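Local coordinates for protein Abbfa_003403 (Acinetobacter baumannii, PDB 4ZXH) that probably assembles a peptide product as a four-domain nonribosomal peptide synthetase, with condensation, adenylation, phosphopantetheine-bearing carrier and thioesterase domains in one chain, at residues T312-Q315 with F316-V320; Q319-E322 with Q323-Q326; L1117-A1120 with E1121-K1124; Q1149-M1153 with G1154-T1158. All coordinates share one frame; numbering follows the deposited sequence.

Interaction 1: T312-Q315 with F316-V320; sequences TLRQ and FTQQV
T317 leans back on L313 one turn earlier, at the start of helix 313-329. Its CB sits 3.1 Å from L313 O. From there chi1 of -58° sets OG1 beside the backbone N, on the side of that carbonyl, and OG1 donates to L313 O at 2.6 Å. The methyl CG2 takes the other course, anti to the backbone N. L313 O is thus gripped twice, because T317 N also donates to it at 2.8 Å; the amide and the hydroxyl arrive from opposite faces of the carbonyl plane. The hydroxyl is satisfied within its own helix, while T317 packs on L258 and S261 of helix 255-271 and on M445 of helix 428-447.

On another face, Q318 and R314 lie side by side and point the same way, with CG of Q318 3.3 Å from R314 O. Their guanidinium and amide planes stand almost perpendicular, and the R314 charge goes to a salt bridge with E450. F316 N donates to T312 O at 2.8 Å, the first main-chain bond of the turn. T312 and Q315 close the helix end reciprocally: Q315 N donates to T312 OG1 at 3.0 Å, and T312 N to Q315 OE1 at 3.1 Å in a nearly straight bond. With T312 as N-cap, this exchange of side-chain and backbone bonds is a capping box, here starting a helix of the condensation domain.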
loop_
_atom_site.group_PDB
_atom_site.type_symbol
_atom_site.label_atom_id
_atom_site.label_comp_id
_atom_site.label_asym_id
_atom_site.label_seq_id
_atom_site.Cartn_x
_atom_site.Cartn_y
_atom_site.Cartn_z
ATOM N N THR A 312 -2.287 -27.213 -23.760
ATOM C CA THR A 312 -1.348 -26.861 -24.818
ATOM C C THR A 312 -1.593 -25.410 -25.216
ATOM O O THR A 312 -2.623 -24.842 -24.862
ATOM C CB THR A 312 -1.492 -27.773 -26.047
ATOM O OG1 THR A 312 -2.693 -27.446 -26.757
ATOM C CG2 THR A 312 -1.531 -29.230 -25.623
ATOM N N LEU A 313 -0.664 -24.795 -25.943
ATOM C CA LEU A 313 -0.885 -23.420 -26.387
ATOM C C LEU A 313 -2.058 -23.340 -27.346
ATOM O O LEU A 313 -2.758 -22.334 -27.380
ATOM C CB LEU A 313 0.348 -22.844 -27.072
ATOM C CG LEU A 313 1.663 -22.854 -26.311
ATOM C CD1 LEU A 313 2.745 -22.223 -27.182
ATOM C CD2 LEU A 313 1.513 -22.129 -24.986
ATOM N N ARG A 314 -2.253 -24.386 -28.148
ATOM C CA ARG A 314 -3.399 -24.426 -29.045
ATOM C C ARG A 314 -4.660 -24.383 -28.203
ATOM O O ARG A 314 -5.481 -23.474 -28.330
ATOM C CB ARG A 314 -3.389 -25.680 -29.923
ATOM C CG ARG A 314 -4.660 -25.858 -30.755
ATOM C CD ARG A 314 -4.631 -27.132 -31.588
ATOM N NE ARG A 314 -3.434 -27.222 -32.426
ATOM C CZ ARG A 314 -3.376 -26.881 -33.712
ATOM N NH1 ARG A 314 -4.450 -26.413 -34.339
ATOM N NH2 ARG A 314 -2.233 -27.005 -34.378
ATOM N N GLN A 315 -4.789 -25.367 -27.328
ATOM C CA GLN A 315 -5.948 -25.471 -26.469
ATOM C C GLN A 315 -6.206 -24.174 -25.705
ATOM O O GLN A 315 -7.310 -23.636 -25.739
ATOM C CB GLN A 315 -5.768 -26.640 -25.502
ATOM C CG GLN A 315 -5.744 -27.996 -26.195
ATOM C CD GLN A 315 -5.493 -29.132 -25.227
ATOM O OE1 GLN A 315 -4.807 -28.963 -24.215
ATOM N NE2 GLN A 315 -6.058 -30.300 -25.525
ATOM N N PHE A 316 -5.175 -23.658 -25.048
ATOM C CA PHE A 316 -5.302 -22.437 -24.259
ATOM C C PHE A 316 -5.639 -21.197 -25.099
ATOM O O PHE A 316 -6.442 -20.361 -24.684
ATOM C CB PHE A 316 -4.019 -22.187 -23.472
ATOM C CG PHE A 316 -4.007 -20.877 -22.755
ATOM C CD1 PHE A 316 -4.742 -20.707 -21.593
ATOM C CD2 PHE A 316 -3.271 -19.809 -23.245
ATOM C CE1 PHE A 316 -4.750 -19.502 -20.935
ATOM C CE2 PHE A 316 -3.271 -18.596 -22.585
ATOM C CZ PHE A 316 -4.015 -18.441 -21.428
ATOM N N THR A 317 -5.020 -21.059 -26.266
ATOM C CA THR A 317 -5.364 -19.959 -27.162
ATOM C C THR A 317 -6.850 -20.014 -27.523
ATOM O O THR A 317 -7.532 -18.987 -27.525
ATOM C CB THR A 317 -4.538 -19.981 -28.455
ATOM O OG1 THR A 317 -3.142 -19.921 -28.142
ATOM C CG2 THR A 317 -4.891 -18.795 -29.299
ATOM N N GLN A 318 -7.353 -21.216 -27.805
ATOM C CA GLN A 318 -8.778 -21.396 -28.093
ATOM C C GLN A 318 -9.636 -21.031 -26.870
ATOM O O GLN A 318 -10.703 -20.422 -27.000
ATOM C CB GLN A 318 -9.064 -22.834 -28.551
ATOM C CG GLN A 318 -8.406 -23.194 -29.893
ATOM C CD GLN A 318 -8.776 -24.586 -30.398
ATOM O OE1 GLN A 318 -8.668 -25.580 -29.674
ATOM N NE2 GLN A 318 -9.201 -24.660 -31.653
ATOM N N GLN A 319 -9.148 -21.388 -25.686
ATOM C CA GLN A 319 -9.820 -21.081 -24.422
ATOM C C GLN A 319 -10.005 -19.564 -24.260
ATOM O O GLN A 319 -11.051 -19.096 -23.800
ATOM C CB GLN A 319 -9.014 -21.687 -23.260
ATOM C CG GLN A 319 -9.525 -21.444 -21.846
ATOM C CD GLN A 319 -8.834 -22.356 -20.810
ATOM O OE1 GLN A 319 -8.336 -23.447 -21.153
ATOM N NE2 GLN A 319 -8.791 -21.903 -19.546
ATOM N N VAL A 320 -9.000 -18.797 -24.673
ATOM C CA VAL A 320 -9.051 -17.348 -24.527
ATOM C C VAL A 320 -10.004 -16.760 -25.554
ATOM O O VAL A 320 -10.839 -15.916 -25.231
ATOM C CB VAL A 320 -7.648 -16.706 -24.675
ATOM C CG1 VAL A 320 -7.754 -15.209 -24.868
ATOM C CG2 VAL A 320 -6.776 -17.039 -23.464
#

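Interaction 2: Q319-E322 with Q323-Q326; sequences QVQE and QLRQ
E322 and R325 form an i to i+3 salt bridge along helix 313-329 of the condensation domain. The two side chains run alongside each other in the same direction, with carboxylate and guanidinium planes 44° apart. R325 takes the carboxylate side-on: NE donates to OE1 of E322 at 3.0 Å, with that oxygen in the guanidinium plane, and NH2 reaches the syn lone pair of E322 OE2 at 2.8 Å. Two nitrogens on two oxygens restrict rotation of both groups. E322 can meet R325 because its chain bends at chi2 (64°), swinging the carboxylate forward along the helix.

Q326 follows the same direction beside E322. The opposite face of the helix is packed inward, with V320 against L260 and S261 of helix 255-271 and L324 against F256. Q321 crosses L324 at a slant, its NE2 4.0 Å from L324 CD2, while its OE1 accepts from T254 N; Q323 sends NE2 to H304 O. Main-chain bonds such as L324 N to V320 O, 2.7 Å, continue the helix underneath. Beside the ion pair, the amide NE2 of Q326 lies over one face of the R325 guanidinium, toward its rim, and gives E322 OE2 a weak hydrogen bond of 3.5 Å.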
loop_
_atom_site.group_PDB
_atom_site.type_symbol
_atom_site.label_atom_id
_atom_site.label_comp_id
_atom_site.label_asym_id
_atom_site.label_seq_id
_atom_site.Cartn_x
_atom_site.Cartn_y
_atom_site.Cartn_z
ATOM N N GLN A 319 -9.148 -21.388 -25.686
ATOM C CA GLN A 319 -9.820 -21.081 -24.422
ATOM C C GLN A 319 -10.005 -19.564 -24.260
ATOM O O GLN A 319 -11.051 -19.096 -23.800
ATOM C CB GLN A 319 -9.014 -21.687 -23.260
ATOM C CG GLN A 319 -9.525 -21.444 -21.846
ATOM C CD GLN A 319 -8.834 -22.356 -20.810
ATOM O OE1 GLN A 319 -8.336 -23.447 -21.153
ATOM N NE2 GLN A 319 -8.791 -21.903 -19.546
ATOM N N VAL A 320 -9.000 -18.797 -24.673
ATOM C CA VAL A 320 -9.051 -17.348 -24.527
ATOM C C VAL A 320 -10.004 -16.760 -25.554
ATOM O O VAL A 320 -10.839 -15.916 -25.231
ATOM C CB VAL A 320 -7.648 -16.706 -24.675
ATOM C CG1 VAL A 320 -7.754 -15.209 -24.868
ATOM C CG2 VAL A 320 -6.776 -17.039 -23.464
ATOM N N GLN A 321 -9.889 -17.226 -26.793
ATOM C CA GLN A 321 -10.756 -16.741 -27.850
ATOM C C GLN A 321 -12.219 -16.933 -27.458
ATOM O O GLN A 321 -13.054 -16.068 -27.721
ATOM C CB GLN A 321 -10.453 -17.449 -29.173
ATOM C CG GLN A 321 -11.221 -16.886 -30.352
ATOM C CD GLN A 321 -10.896 -15.427 -30.614
ATOM O OE1 GLN A 321 -9.769 -15.083 -30.985
ATOM N NE2 GLN A 321 -11.882 -14.559 -30.411
ATOM N N GLU A 322 -12.520 -18.054 -26.805
ATOM C CA GLU A 322 -13.886 -18.346 -26.386
ATOM C C GLU A 322 -14.335 -17.457 -25.212
ATOM O O GLU A 322 -15.472 -16.989 -25.190
ATOM C CB GLU A 322 -14.034 -19.832 -26.021
ATOM C CG GLU A 322 -15.438 -20.256 -25.546
ATOM C CD GLU A 322 -16.540 -20.107 -26.609
ATOM O OE1 GLU A 322 -16.248 -19.738 -27.775
ATOM O OE2 GLU A 322 -17.717 -20.375 -26.270
ATOM N N GLN A 323 -13.464 -17.207 -24.240
ATOM C CA GLN A 323 -13.891 -16.355 -23.140
ATOM C C GLN A 323 -13.962 -14.916 -23.625
ATOM O O GLN A 323 -14.744 -14.115 -23.122
ATOM C CB GLN A 323 -12.964 -16.484 -21.930
ATOM C CG GLN A 323 -13.507 -15.790 -20.708
ATOM C CD GLN A 323 -12.729 -16.125 -19.467
ATOM O OE1 GLN A 323 -12.273 -17.260 -19.298
ATOM N NE2 GLN A 323 -12.563 -15.134 -18.581
ATOM N N LEU A 324 -13.153 -14.593 -24.624
ATOM C CA LEU A 324 -13.232 -13.288 -25.255
ATOM C C LEU A 324 -14.578 -13.147 -25.997
ATOM O O LEU A 324 -15.274 -12.131 -25.850
ATOM C CB LEU A 324 -12.049 -13.095 -26.198
ATOM C CG LEU A 324 -11.845 -11.693 -26.758
ATOM C CD1 LEU A 324 -11.444 -10.740 -25.659
ATOM C CD2 LEU A 324 -10.815 -11.700 -27.875
ATOM N N ARG A 325 -14.958 -14.173 -26.761
ATOM C CA ARG A 325 -16.205 -14.128 -27.534
ATOM C C ARG A 325 -17.415 -13.940 -26.629
ATOM O O ARG A 325 -18.285 -13.113 -26.911
ATOM C CB ARG A 325 -16.395 -15.394 -28.384
ATOM C CG ARG A 325 -17.744 -15.444 -29.113
ATOM C CD ARG A 325 -17.899 -16.655 -30.031
ATOM N NE ARG A 325 -18.114 -17.899 -29.297
ATOM C CZ ARG A 325 -19.310 -18.415 -29.024
ATOM N NH1 ARG A 325 -20.413 -17.793 -29.423
ATOM N NH2 ARG A 325 -19.406 -19.556 -28.350
ATOM N N GLN A 326 -17.471 -14.713 -25.550
ATOM C CA GLN A 326 -18.573 -14.606 -24.599
ATOM C C GLN A 326 -18.585 -13.216 -23.964
ATOM O O GLN A 326 -19.640 -12.597 -23.838
ATOM C CB GLN A 326 -18.486 -15.696 -23.517
ATOM C CG GLN A 326 -18.678 -17.110 -24.045
ATOM C CD GLN A 326 -20.063 -17.344 -24.632
ATOM O OE1 GLN A 326 -21.076 -17.005 -24.018
ATOM N NE2 GLN A 326 -20.110 -17.910 -25.835
#

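Interaction 3: L1117-A1120 with E1121-K1124; sequences LYIA and EMQK
I1119 and Q1123, one turn apart on helix 1111-1125, lie side by side and point the same way. The branch methyl CG2 of I1119 touches the amide of Q1123, 3.8 Å from its OE1. Behind them M1122 folds back over the previous turn: its CG is 3.3 Å from Y1118 O, and its SD stands 4.5 Å from CG1 of I1119, a loose apolar contact. The chi1 of M1122, -65°, sets CG beside the backbone N, from where CG and SD lie back along Y1118 O and I1119, and only the terminal CE leads away.

Beneath them Q1123 N donates to I1119 O at 2.9 Å; the next bond, K1124 N to A1120 O, stretches to 3.4 Å and is weak.

Further out, M1122 packs on W1068 and L1133, one of the side chains that seat the helix on the central sheet of the alpha/beta-hydrolase-type thioesterase domain, with Y1118 on F1070 and Q1123 on Y1131. Y1118 OH is hydrogen-bonded to H1071 NE2. I1119 packs on I1146 and L1150. Between the two segments, side chains meet only by van der Waals contact; directional bonding is left to the main chain, and the buried side chains hold the helix to the sheet (Y1118, M1122) and to helix 1138-1152 (I1119).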
loop_
_atom_site.group_PDB
_atom_site.type_symbol
_atom_site.label_atom_id
_atom_site.label_comp_id
_atom_site.label_asym_id
_atom_site.label_seq_id
_atom_site.Cartn_x
_atom_site.Cartn_y
_atom_site.Cartn_z
ATOM N N LEU A 1117 -34.036 34.505 16.252
ATOM C CA LEU A 1117 -32.894 34.115 15.436
ATOM C C LEU A 1117 -33.189 32.864 14.615
ATOM O O LEU A 1117 -32.897 32.825 13.413
ATOM C CB LEU A 1117 -31.668 33.865 16.311
ATOM C CG LEU A 1117 -30.447 33.445 15.496
ATOM C CD1 LEU A 1117 -30.040 34.625 14.636
ATOM C CD2 LEU A 1117 -29.293 32.965 16.375
ATOM N N TYR A 1118 -33.763 31.850 15.268
ATOM C CA TYR A 1118 -34.059 30.574 14.607
ATOM C C TYR A 1118 -35.167 30.747 13.574
ATOM O O TYR A 1118 -35.070 30.204 12.469
ATOM C CB TYR A 1118 -34.446 29.484 15.621
ATOM C CG TYR A 1118 -33.331 29.101 16.571
ATOM C CD1 TYR A 1118 -32.020 29.525 16.356
ATOM C CD2 TYR A 1118 -33.584 28.316 17.682
ATOM C CE1 TYR A 1118 -31.009 29.191 17.211
ATOM C CE2 TYR A 1118 -32.560 27.961 18.554
ATOM C CZ TYR A 1118 -31.283 28.410 18.314
ATOM O OH TYR A 1118 -30.281 28.069 19.191
ATOM N N ILE A 1119 -36.209 31.502 13.932
ATOM C CA ILE A 1119 -37.301 31.786 13.000
ATOM C C ILE A 1119 -36.794 32.385 11.690
ATOM O O ILE A 1119 -37.224 31.974 10.618
ATOM C CB ILE A 1119 -38.341 32.733 13.611
ATOM C CG1 ILE A 1119 -39.304 31.942 14.487
ATOM C CG2 ILE A 1119 -39.133 33.413 12.532
ATOM C CD1 ILE A 1119 -40.272 32.806 15.250
ATOM N N ALA A 1120 -35.866 33.330 11.769
ATOM C CA ALA A 1120 -35.259 33.878 10.557
ATOM C C ALA A 1120 -34.532 32.783 9.770
ATOM O O ALA A 1120 -34.652 32.731 8.548
ATOM C CB ALA A 1120 -34.310 35.011 10.890
ATOM N N GLU A 1121 -33.793 31.907 10.455
ATOM C CA GLU A 1121 -33.157 30.775 9.764
ATOM C C GLU A 1121 -34.191 29.860 9.090
ATOM O O GLU A 1121 -33.959 29.372 7.985
ATOM C CB GLU A 1121 -32.282 29.952 10.722
ATOM C CG GLU A 1121 -30.835 30.458 10.859
ATOM C CD GLU A 1121 -30.013 30.315 9.571
ATOM O OE1 GLU A 1121 -30.016 29.214 8.972
ATOM O OE2 GLU A 1121 -29.364 31.302 9.152
ATOM N N MET A 1122 -35.323 29.639 9.756
ATOM C CA MET A 1122 -36.386 28.798 9.221
ATOM C C MET A 1122 -37.009 29.432 7.973
ATOM O O MET A 1122 -37.258 28.762 6.969
ATOM C CB MET A 1122 -37.467 28.557 10.273
ATOM C CG MET A 1122 -37.029 27.768 11.505
ATOM S SD MET A 1122 -38.281 27.911 12.818
ATOM C CE MET A 1122 -39.722 27.205 12.015
ATOM N N GLN A 1123 -37.253 30.731 8.029
ATOM C CA GLN A 1123 -37.946 31.394 6.934
ATOM C C GLN A 1123 -37.101 31.543 5.650
ATOM O O GLN A 1123 -37.641 31.879 4.601
ATOM C CB GLN A 1123 -38.476 32.744 7.414
ATOM C CG GLN A 1123 -39.797 32.563 8.168
ATOM C CD GLN A 1123 -40.447 33.862 8.631
ATOM O OE1 GLN A 1123 -39.772 34.825 9.025
ATOM N NE2 GLN A 1123 -41.776 33.890 8.582
ATOM N N LYS A 1124 -35.803 31.253 5.724
ATOM C CA LYS A 1124 -34.959 31.134 4.528
ATOM C C LYS A 1124 -35.279 29.873 3.716
ATOM O O LYS A 1124 -35.156 29.868 2.494
ATOM C CB LYS A 1124 -33.472 31.114 4.901
ATOM C CG LYS A 1124 -32.917 32.437 5.362
ATOM C CD LYS A 1124 -31.488 32.306 5.854
ATOM C CE LYS A 1124 -30.525 31.983 4.724
ATOM N NZ LYS A 1124 -29.114 32.058 5.211
#

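Interaction 4: Q1149-M1153 with G1154-T1158; sequences QLRQM and GQQVT
L1150 and R1151 offer carbonyls of the last turn of helix 1138-1152 to G1154 and Q1155 in a Schellman pattern. G1154 N donates to R1151 O at 2.8 Å, coming from well above the carbonyl plane, while Q1155 N makes the outer bond to L1150 O, also 2.8 Å but bent to 129° and weak. M1153 leaves the helical conformation and G1154, with phi 88°, adopts the left-handed one that redirects the chain, which then extends into strand 1157-1163.

L1150 CB meets Q1155 CB at 3.9 Å and, more loosely, V1157 CG2 at 4.4 Å, an apolar patch that also reaches Y1131. The amide of Q1155 leaves the turn for G1129 N and Q1128 OE1. R1151 and Q1156 slant past each other, NE to NE2 3.7 Å, with guanidinium and amide planes 64° apart. Each has its hydrogen bond elsewhere: Q1156 OE1 accepts from V1157 N at 2.7 Å, and R1151 NH2 donates to D1259 O. This is the helix-to-strand turn of a beta-alpha-beta unit, and the chemistry implies that main-chain capping and an apolar seam shape it, with the ends of Q1155 and R1151 tying it to neighbouring loops, while Q1156 folds back on V1157 N.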
loop_
_atom_site.group_PDB
_atom_site.type_symbol
_atom_site.label_atom_id
_atom_site.label_comp_id
_atom_site.label_asym_id
_atom_site.label_seq_id
_atom_site.Cartn_x
_atom_site.Cartn_y
_atom_site.Cartn_z
ATOM N N GLN A 1149 -44.266 33.390 18.805
ATOM C CA GLN A 1149 -43.849 34.497 17.944
ATOM C C GLN A 1149 -44.440 34.406 16.535
ATOM O O GLN A 1149 -44.808 35.428 15.960
ATOM C CB GLN A 1149 -42.324 34.569 17.857
ATOM C CG GLN A 1149 -41.633 34.890 19.170
ATOM C CD GLN A 1149 -40.190 35.343 18.976
ATOM O OE1 GLN A 1149 -39.778 35.685 17.870
ATOM N NE2 GLN A 1149 -39.416 35.348 20.057
ATOM N N LEU A 1150 -44.531 33.194 15.983
ATOM C CA LEU A 1150 -45.096 32.991 14.645
ATOM C C LEU A 1150 -46.555 33.467 14.585
ATOM O O LEU A 1150 -46.973 34.046 13.580
ATOM C CB LEU A 1150 -44.991 31.522 14.218
ATOM C CG LEU A 1150 -43.585 30.951 13.957
ATOM C CD1 LEU A 1150 -43.623 29.435 13.684
ATOM C CD2 LEU A 1150 -42.848 31.668 12.839
ATOM N N ARG A 1151 -47.319 33.235 15.654
ATOM C CA ARG A 1151 -48.639 33.852 15.816
ATOM C C ARG A 1151 -48.584 35.375 15.675
ATOM O O ARG A 1151 -49.355 35.980 14.915
ATOM C CB ARG A 1151 -49.231 33.507 17.181
ATOM C CG ARG A 1151 -49.805 32.116 17.288
ATOM C CD ARG A 1151 -51.229 32.038 16.758
ATOM N NE ARG A 1151 -51.783 30.694 16.926
ATOM C CZ ARG A 1151 -52.234 30.200 18.079
ATOM N NH1 ARG A 1151 -52.213 30.938 19.188
ATOM N NH2 ARG A 1151 -52.716 28.963 18.120
ATOM N N GLN A 1152 -47.668 35.985 16.422
ATOM C CA GLN A 1152 -47.512 37.433 16.414
ATOM C C GLN A 1152 -47.277 38.003 15.017
ATOM O O GLN A 1152 -47.610 39.152 14.760
ATOM C CB GLN A 1152 -46.368 37.850 17.343
ATOM C CG GLN A 1152 -46.705 37.694 18.813
ATOM C CD GLN A 1152 -48.034 38.345 19.162
ATOM O OE1 GLN A 1152 -49.052 37.664 19.310
ATOM N NE2 GLN A 1152 -48.035 39.672 19.274
ATOM N N MET A 1153 -46.705 37.211 14.120
ATOM C CA MET A 1153 -46.446 37.701 12.779
ATOM C C MET A 1153 -47.430 37.089 11.770
ATOM O O MET A 1153 -47.243 37.201 10.554
ATOM C CB MET A 1153 -44.981 37.445 12.378
ATOM C CG MET A 1153 -44.404 36.083 12.728
ATOM S SD MET A 1153 -42.645 35.895 12.287
ATOM C CE MET A 1153 -41.828 36.238 13.850
ATOM N N GLY A 1154 -48.488 36.460 12.282
ATOM C CA GLY A 1154 -49.574 35.978 11.444
ATOM C C GLY A 1154 -49.420 34.581 10.864
ATOM O O GLY A 1154 -50.306 34.097 10.167
ATOM N N GLN A 1155 -48.299 33.930 11.135
ATOM C CA GLN A 1155 -48.099 32.558 10.680
ATOM C C GLN A 1155 -48.896 31.565 11.520
ATOM O O GLN A 1155 -49.062 31.758 12.722
ATOM C CB GLN A 1155 -46.614 32.195 10.719
ATOM C CG GLN A 1155 -45.761 33.038 9.793
ATOM C CD GLN A 1155 -46.196 32.917 8.346
ATOM O OE1 GLN A 1155 -46.837 31.933 7.956
ATOM N NE2 GLN A 1155 -45.842 33.913 7.538
ATOM N N GLN A 1156 -49.396 30.500 10.900
ATOM C CA GLN A 1156 -50.103 29.503 11.686
ATOM C C GLN A 1156 -49.194 28.321 12.033
ATOM O O GLN A 1156 -48.201 28.047 11.358
ATOM C CB GLN A 1156 -51.379 29.019 10.976
ATOM C CG GLN A 1156 -52.699 29.511 11.637
ATOM C CD GLN A 1156 -52.785 29.277 13.172
ATOM O OE1 GLN A 1156 -52.074 28.440 13.747
ATOM N NE2 GLN A 1156 -53.668 30.031 13.828
ATOM N N VAL A 1157 -49.540 27.647 13.124
ATOM C CA VAL A 1157 -48.772 26.531 13.635
ATOM C C VAL A 1157 -49.617 25.265 13.539
ATOM O O VAL A 1157 -50.697 25.189 14.128
ATOM C CB VAL A 1157 -48.354 26.769 15.090
ATOM C CG1 VAL A 1157 -47.554 25.605 15.594
ATOM C CG2 VAL A 1157 -47.557 28.054 15.210
ATOM N N THR A 1158 -49.147 24.278 12.784
ATOM C CA THR A 1158 -49.913 23.048 12.605
ATOM C C THR A 1158 -49.979 22.265 13.908
ATOM O O THR A 1158 -51.036 21.754 14.287
ATOM C CB THR A 1158 -49.314 22.157 11.503
ATOM O OG1 THR A 1158 -49.426 22.829 10.244
ATOM C CG2 THR A 1158 -50.058 20.830 11.424
#

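Overall arrangement
All four contacts are local, so none closes a long loop. From the N terminus, interactions 1 and 2 come first and share Q319 and V320: one carries helix 313-329 from its start into the turns that the other continues, their centres 10 Å apart, in the condensation domain. Interactions 3 and 4 follow in series, in the thioesterase domain, with centres 64 to 80 Å from those of the first pair. These two meet: I1119 CD1 packs on L1150 CD2 at 3.7 Å and on M1153 CE at 4.0 Å, joining helix 1111-1125 to the end of helix 1138-1152. Strand 1131-1136, between them in sequence, touches both contacts through Y1131.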